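Local coordinates for lectin (Colocasia esculenta, PDB 5T1X), which probably binds mannose-containing glycans as a GNA-related lectin built from small antiparallel beta sheets, at residues H26-V29 with N35-L38; L58-N61 with E65-I68; I91-D94 with A98-Y101. All blocks are in the same frame, centred on the assembly; numbering follows the deposited sequence.

Interaction 1. Residues H26-V29 with N35-L38; sequences HQLV and NLVL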
loop_
_atom_site.group_PDB
_atom_site.type_symbol
_atom_site.label_atom_id
_atom_site.label_comp_id
_atom_site.label_asym_id
_atom_site.label_seq_id
_atom_site.Cartn_x
_atom_site.Cartn_y
_atom_site.Cartn_z
ATOM N N HIS B 26 -15.141 2.398 3.365
ATOM C CA HIS B 26 -14.849 2.369 1.922
ATOM C C HIS B 26 -14.731 0.946 1.385
ATOM O O HIS B 26 -14.245 0.058 2.084
ATOM C CB HIS B 26 -13.532 3.108 1.597
ATOM C CG HIS B 26 -13.353 4.411 2.316
ATOM N ND1 HIS B 26 -14.223 5.468 2.121
ATOM C CD2 HIS B 26 -12.400 4.786 3.203
ATOM C CE1 HIS B 26 -13.789 6.446 2.901
ATOM N NE2 HIS B 26 -12.691 6.088 3.567
ATOM N N GLN B 27 -15.131 0.740 0.118
ATOM C CA GLN B 27 -14.994 -0.546 -0.576
ATOM C C GLN B 27 -14.575 -0.315 -2.020
ATOM O O GLN B 27 -15.009 0.663 -2.617
ATOM C CB GLN B 27 -16.308 -1.358 -0.580
ATOM C CG GLN B 27 -16.932 -1.634 0.775
ATOM C CD GLN B 27 -18.258 -2.323 0.586
ATOM O OE1 GLN B 27 -18.323 -3.519 0.301
ATOM N NE2 GLN B 27 -19.344 -1.570 0.679
ATOM N N LEU B 28 -13.764 -1.213 -2.579
ATOM C CA LEU B 28 -13.400 -1.195 -3.998
ATOM C C LEU B 28 -13.782 -2.562 -4.509
ATOM O O LEU B 28 -13.133 -3.541 -4.155
ATOM C CB LEU B 28 -11.912 -0.839 -4.259
ATOM C CG LEU B 28 -11.494 -0.817 -5.747
ATOM C CD1 LEU B 28 -12.159 0.351 -6.508
ATOM C CD2 LEU B 28 -9.985 -0.736 -5.900
ATOM N N VAL B 29 -14.877 -2.646 -5.288
ATOM C CA VAL B 29 -15.450 -3.928 -5.705
ATOM C C VAL B 29 -15.265 -4.209 -7.202
ATOM O O VAL B 29 -15.683 -3.405 -8.020
ATOM C CB VAL B 29 -16.978 -3.999 -5.347
ATOM C CG1 VAL B 29 -17.509 -5.420 -5.519
ATOM C CG2 VAL B 29 -17.259 -3.495 -3.927
ATOM N N ASN B 35 -18.054 -4.133 -13.802
ATOM C CA ASN B 35 -17.819 -2.774 -13.355
ATOM C C ASN B 35 -16.985 -2.752 -12.084
ATOM O O ASN B 35 -17.313 -3.454 -11.126
ATOM C CB ASN B 35 -19.156 -2.064 -13.104
ATOM C CG ASN B 35 -19.096 -0.564 -13.220
ATOM O OD1 ASN B 35 -18.227 0.019 -13.886
ATOM N ND2 ASN B 35 -20.076 0.093 -12.643
ATOM N N LEU B 36 -15.908 -1.961 -12.083
ATOM C CA LEU B 36 -15.061 -1.751 -10.899
ATOM C C LEU B 36 -15.602 -0.521 -10.195
ATOM O O LEU B 36 -15.678 0.546 -10.812
ATOM C CB LEU B 36 -13.580 -1.591 -11.275
ATOM C CG LEU B 36 -12.626 -1.240 -10.128
ATOM C CD1 LEU B 36 -12.470 -2.424 -9.136
ATOM C CD2 LEU B 36 -11.275 -0.811 -10.693
ATOM N N VAL B 37 -16.051 -0.675 -8.940
ATOM C CA VAL B 37 -16.700 0.434 -8.251
ATOM C C VAL B 37 -16.065 0.736 -6.906
ATOM O O VAL B 37 -15.909 -0.145 -6.064
ATOM C CB VAL B 37 -18.229 0.195 -8.074
ATOM C CG1 VAL B 37 -18.913 1.442 -7.510
ATOM C CG2 VAL B 37 -18.892 -0.206 -9.385
ATOM N N LEU B 38 -15.810 2.024 -6.675
ATOM C CA LEU B 38 -15.347 2.476 -5.384
ATOM C C LEU B 38 -16.558 3.024 -4.650
ATOM O O LEU B 38 -17.109 4.054 -5.051
ATOM C CB LEU B 38 -14.230 3.532 -5.501
ATOM C CG LEU B 38 -13.350 3.743 -4.242
ATOM C CD1 LEU B 38 -12.104 4.527 -4.581
ATOM C CD2 LEU B 38 -14.085 4.461 -3.124
#

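Interaction 2. Residues L58-N61 with E65-I68; sequences LRLN and ELII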
loop_
_atom_site.group_PDB
_atom_site.type_symbol
_atom_site.label_atom_id
_atom_site.label_comp_id
_atom_site.label_asym_id
_atom_site.label_seq_id
_atom_site.Cartn_x
_atom_site.Cartn_y
_atom_site.Cartn_z
ATOM N N LEU B 58 -9.976 -8.304 -12.175
ATOM C CA LEU B 58 -9.060 -7.190 -11.978
ATOM C C LEU B 58 -7.697 -7.731 -11.589
ATOM O O LEU B 58 -7.606 -8.584 -10.709
ATOM C CB LEU B 58 -9.608 -6.293 -10.855
ATOM C CG LEU B 58 -8.791 -5.052 -10.528
ATOM C CD1 LEU B 58 -9.068 -3.943 -11.534
ATOM C CD2 LEU B 58 -9.111 -4.544 -9.135
ATOM N N ARG B 59 -6.634 -7.202 -12.188
ATOM C CA ARG B 59 -5.291 -7.643 -11.823
ATOM C C ARG B 59 -4.299 -6.507 -11.981
ATOM O O ARG B 59 -4.290 -5.848 -13.013
ATOM C CB ARG B 59 -4.856 -8.844 -12.680
ATOM C CG ARG B 59 -3.495 -9.450 -12.288
ATOM C CD ARG B 59 -3.105 -10.556 -13.256
ATOM N NE ARG B 59 -1.790 -11.132 -12.958
ATOM C CZ ARG B 59 -0.631 -10.669 -13.431
ATOM N NH1 ARG B 59 -0.605 -9.596 -14.215
ATOM N NH2 ARG B 59 0.505 -11.278 -13.132
ATOM N N LEU B 60 -3.469 -6.286 -10.953
ATOM C CA LEU B 60 -2.392 -5.309 -11.002
ATOM C C LEU B 60 -1.147 -6.039 -11.491
ATOM O O LEU B 60 -0.805 -7.093 -10.933
ATOM C CB LEU B 60 -2.185 -4.711 -9.606
ATOM C CG LEU B 60 -1.016 -3.730 -9.422
ATOM C CD1 LEU B 60 -1.149 -2.482 -10.337
ATOM C CD2 LEU B 60 -0.896 -3.347 -7.964
ATOM N N ASN B 61 -0.467 -5.510 -12.523
ATOM C CA ASN B 61 0.710 -6.215 -13.027
ATOM C C ASN B 61 2.013 -5.728 -12.345
ATOM O O ASN B 61 1.967 -4.960 -11.375
ATOM C CB ASN B 61 0.802 -6.147 -14.559
ATOM C CG ASN B 61 1.178 -4.814 -15.153
ATOM O OD1 ASN B 61 1.611 -3.882 -14.463
ATOM N ND2 ASN B 61 1.052 -4.712 -16.467
ATOM N N GLU B 65 0.397 -1.264 -13.859
ATOM C CA GLU B 65 -0.832 -1.131 -14.643
ATOM C C GLU B 65 -1.921 -2.017 -14.049
ATOM O O GLU B 65 -1.726 -3.222 -13.854
ATOM C CB GLU B 65 -0.584 -1.455 -16.134
ATOM C CG GLU B 65 -1.698 -0.993 -17.074
ATOM C CD GLU B 65 -1.619 -1.486 -18.512
ATOM O OE1 GLU B 65 -0.572 -2.051 -18.899
ATOM O OE2 GLU B 65 -2.600 -1.285 -19.264
ATOM N N LEU B 66 -3.059 -1.393 -13.739
ATOM C CA LEU B 66 -4.238 -2.070 -13.172
ATOM C C LEU B 66 -5.218 -2.290 -14.306
ATOM O O LEU B 66 -5.595 -1.327 -14.974
ATOM C CB LEU B 66 -4.836 -1.194 -12.061
ATOM C CG LEU B 66 -5.995 -1.800 -11.263
ATOM C CD1 LEU B 66 -5.534 -2.963 -10.374
ATOM C CD2 LEU B 66 -6.677 -0.727 -10.410
ATOM N N ILE B 67 -5.562 -3.548 -14.585
ATOM C CA ILE B 67 -6.401 -3.867 -15.747
ATOM C C ILE B 67 -7.610 -4.708 -15.367
ATOM O O ILE B 67 -7.517 -5.575 -14.497
ATOM C CB ILE B 67 -5.527 -4.630 -16.798
ATOM C CG1 ILE B 67 -4.293 -3.799 -17.235
ATOM C CG2 ILE B 67 -6.349 -5.033 -18.043
ATOM C CD1 ILE B 67 -3.123 -4.639 -17.731
ATOM N N ILE B 68 -8.736 -4.459 -16.058
ATOM C CA ILE B 68 -9.929 -5.309 -16.029
ATOM C C ILE B 68 -9.889 -6.075 -17.334
ATOM O O ILE B 68 -9.868 -5.456 -18.408
ATOM C CB ILE B 68 -11.284 -4.549 -15.873
ATOM C CG1 ILE B 68 -11.334 -3.702 -14.603
ATOM C CG2 ILE B 68 -12.484 -5.533 -15.971
ATOM C CD1 ILE B 68 -12.624 -2.814 -14.559
HETATM O O HOH W 1 1.956 -2.659 -18.311
#

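Interaction 3. Residues I91-D94 with A98-Y101; sequences ILRD and AVIY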
loop_
_atom_site.group_PDB
_atom_site.type_symbol
_atom_site.label_atom_id
_atom_site.label_comp_id
_atom_site.label_asym_id
_atom_site.label_seq_id
_atom_site.Cartn_x
_atom_site.Cartn_y
_atom_site.Cartn_z
ATOM N N ILE B 91 -3.518 0.313 -2.779
ATOM C CA ILE B 91 -4.019 0.464 -1.424
ATOM C C ILE B 91 -5.342 1.204 -1.443
ATOM O O ILE B 91 -5.407 2.316 -1.962
ATOM C CB ILE B 91 -3.013 1.201 -0.484
ATOM C CG1 ILE B 91 -1.586 0.573 -0.530
ATOM C CG2 ILE B 91 -3.558 1.256 0.969
ATOM C CD1 ILE B 91 -0.527 1.341 0.277
ATOM N N LEU B 92 -6.373 0.617 -0.820
ATOM C CA LEU B 92 -7.614 1.336 -0.569
ATOM C C LEU B 92 -7.353 2.001 0.763
ATOM O O LEU B 92 -7.375 1.335 1.806
ATOM C CB LEU B 92 -8.862 0.426 -0.564
ATOM C CG LEU B 92 -10.194 1.150 -0.241
ATOM C CD1 LEU B 92 -10.550 2.198 -1.300
ATOM C CD2 LEU B 92 -11.328 0.156 -0.032
ATOM N N ARG B 93 -6.950 3.266 0.716
ATOM C CA ARG B 93 -6.523 4.001 1.901
ATOM C C ARG B 93 -7.652 4.305 2.866
ATOM O O ARG B 93 -8.818 4.364 2.475
ATOM C CB ARG B 93 -5.842 5.308 1.471
ATOM C CG ARG B 93 -4.576 4.963 0.694
ATOM C CD ARG B 93 -3.736 6.113 0.197
ATOM N NE ARG B 93 -4.221 7.394 0.325
ATOM C CZ ARG B 93 -3.633 8.563 -0.080
ATOM N NH1 ARG B 93 -2.465 8.555 -0.696
ATOM N NH2 ARG B 93 -4.242 9.718 0.140
ATOM N N ASP B 94 -7.288 4.578 4.121
ATOM C CA ASP B 94 -8.256 4.950 5.141
ATOM C C ASP B 94 -9.015 6.224 4.759
ATOM O O ASP B 94 -10.152 6.399 5.194
ATOM C CB ASP B 94 -7.540 5.183 6.481
ATOM C CG ASP B 94 -6.962 3.953 7.150
ATOM O OD1 ASP B 94 -7.208 2.830 6.658
ATOM O OD2 ASP B 94 -6.267 4.113 8.163
ATOM N N ALA B 98 -7.914 5.345 -3.677
ATOM C CA ALA B 98 -7.314 4.050 -4.033
ATOM C C ALA B 98 -6.088 4.401 -4.845
ATOM O O ALA B 98 -6.207 5.101 -5.857
ATOM C CB ALA B 98 -8.294 3.176 -4.804
ATOM N N VAL B 99 -4.895 4.045 -4.346
ATOM C CA VAL B 99 -3.657 4.502 -4.981
ATOM C C VAL B 99 -2.723 3.345 -5.295
ATOM O O VAL B 99 -2.529 2.465 -4.460
ATOM C CB VAL B 99 -2.945 5.531 -4.053
ATOM C CG1 VAL B 99 -1.654 6.060 -4.690
ATOM C CG2 VAL B 99 -3.876 6.692 -3.693
ATOM N N ILE B 100 -2.110 3.376 -6.484
ATOM C CA ILE B 100 -1.110 2.363 -6.865
ATOM C C ILE B 100 0.259 2.925 -6.537
ATOM O O ILE B 100 0.638 3.989 -7.055
ATOM C CB ILE B 100 -1.188 1.938 -8.351
ATOM C CG1 ILE B 100 -2.604 1.441 -8.753
ATOM C CG2 ILE B 100 -0.075 0.882 -8.677
ATOM C CD1 ILE B 100 -2.757 1.245 -10.265
ATOM N N TYR B 101 1.010 2.194 -5.716
ATOM C CA TYR B 101 2.375 2.565 -5.359
ATOM C C TYR B 101 3.356 1.563 -5.886
ATOM O O TYR B 101 3.173 0.364 -5.693
ATOM C CB TYR B 101 2.553 2.641 -3.831
ATOM C CG TYR B 101 1.774 3.736 -3.144
ATOM C CD1 TYR B 101 2.336 4.995 -2.945
ATOM C CD2 TYR B 101 0.541 3.474 -2.558
ATOM C CE1 TYR B 101 1.646 5.994 -2.267
ATOM C CE2 TYR B 101 -0.153 4.460 -1.858
ATOM C CZ TYR B 101 0.409 5.720 -1.709
ATOM O OH TYR B 101 -0.274 6.721 -1.052
#

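Interaction 1. Residues H26-V29 with N35-L38
The carbonyl oxygen of V37 takes the shortest polar bond between the strands, 2.8 Å from V29 N, with the N-H pointing almost straight at it (172°). A second, weaker donor is L28, whose CA lies 3.4 Å from V37 O in a CA-H...O contact. The bond returns from V37 N to V29 O at 2.9 Å, which identifies V29 and V37 as an antiparallel hydrogen-bonded pair. L28 and L38 are the neighbouring non-hydrogen-bonded pair, and their CA atoms approach to 4.4 Å.

L28 carries most of the apolar contact. With CG anti to its backbone nitrogen (chi1 180°), it sends CD1 across the strand gap, 3.8 Å from L36 CD1 and 3.9 Å from L38 CB. One methyl thus meets two leucines of segment 35-38, while the V29 and V37 side chains occupy the other sheet face.

N35 and V37, with D33 and Y39, fall within a match to the QxDxNxVxY mannose-binding signature of GNA-related lectins, so this hairpin probably carries a sugar site. N35 is fixed through its amide to Q46, S47 and T49. Strand 26-30 lies between strands 19-23 and 36-39, and strand 45-46 borders the latter; L28 packs on L90 of strand 89-92, and L38 on W45 and on I103 of the neighbouring subunit.

Interaction 2. Residues L58-N61 with E65-I68
R59 and I67 face each other as the antiparallel hydrogen-bonded pair of two strand segments that run at 160° with axes 4.8 Å apart, flanked by the non-hydrogen-bonded pairs L58-I68 and L60-L66. The bonds from R59 N to I67 O (3.0 Å) and from I67 N to R59 O are supplemented nearer the turn by one from N61 N to E65 O.

On the leucine face, L58 CD1 sits between two partners, touching L66 CG and I68 CG1. L66 CD1 also lies 3.9 Å from CB of L60, its direct cross-strand partner; L58 is met diagonally. These leucine and isoleucine contacts lie on the buried side of the sheet. The two strands form a beta hairpin, and within the four-stranded sheet 57-60 and 66-69 are the two inner strands; L60 and L66 pack on I100, L66 and I68 on W77.

The hairpin closes with N61. Its CG stands between backbone N and carbonyl carbon (chi1 72°), which brings OD1 to E65 N at 2.9 Å; the donor approaches from above the amide plane, 45° out of it. OD1 also accepts K63 N, which makes an Asx turn, so one side-chain oxygen ties the turn to E65, the residue just before the returning strand. N61 ND2, beside E65 CB, donates to a water at 2.9 Å, which in turn donates to E65 OE1 at 2.7 Å, linking amide and carboxylate although their planes are nearly perpendicular. E65 OE2 is held separately by S78.

Interaction 3. Residues I91-D94 with A98-Y101
I91 lays its CD1 obliquely beside the ring of Y101, 3.7 Å from CD2 and 3.8 Å from CE2, the two side chains crossing at about a right angle. CG1 of I91 stands beside the backbone nitrogen (chi1 -51°), which directs the terminal methyl toward the tyrosine.

The hydroxyl end of the same ring meets R93. NH1 donates to Y101 OH at 2.9 Å with a moderately bent bond (147°), and OH lies at the edge of the guanidinium, in its plane; ring and guanidinium planes are only 22° apart. Over one guanidinium face comes V99 CG2, 3.8 Å from NH1, while V99 CG1 covers a ring face of Y101 near its rim. R93 was modelled in two conformers, so this description holds for one of them; there its NH2 forms a salt bridge with D95.

Backbone evidence for the pairing is a reciprocal set between I91 and V99, with I91 N to V99 O at 2.9 Å and V99 N to I91 O at 3.0 Å. On the opposite sheet face L92 and A98 make a looser apolar contact.

Within this chain, strand 89-92 lies between 8-10 and 98-107. Residues A98 to Y101 also pair antiparallel with a strand of the neighbouring subunit, so the sheet continues across the dimer interface, and D94 N is bonded to Y5 of that subunit.

Interactions 1, 2 and 3 follow one another along the chain, each joining the two strands of a hairpin from a different antiparallel sheet. Their centres lie 12 to 14 Å apart, and the three sheets pack around a common core, as in the beta-prism II fold of GNA-related lectins. Inward-facing leucines and isoleucines join them: L36 of interaction 1 packs on I68 and L58 of interaction 2, whose L66 and L60 pack on I100 of interaction 3. Between interactions 1 and 3, L92 CD2 packs on H26 O and Q27 CA, with a weak hydrogen bond from H26 NE2 to D94 O. Interaction 1 includes N35 and V37 of a probable mannose-binding signature, whereas interaction 3 contributes a strand to the subunit interface.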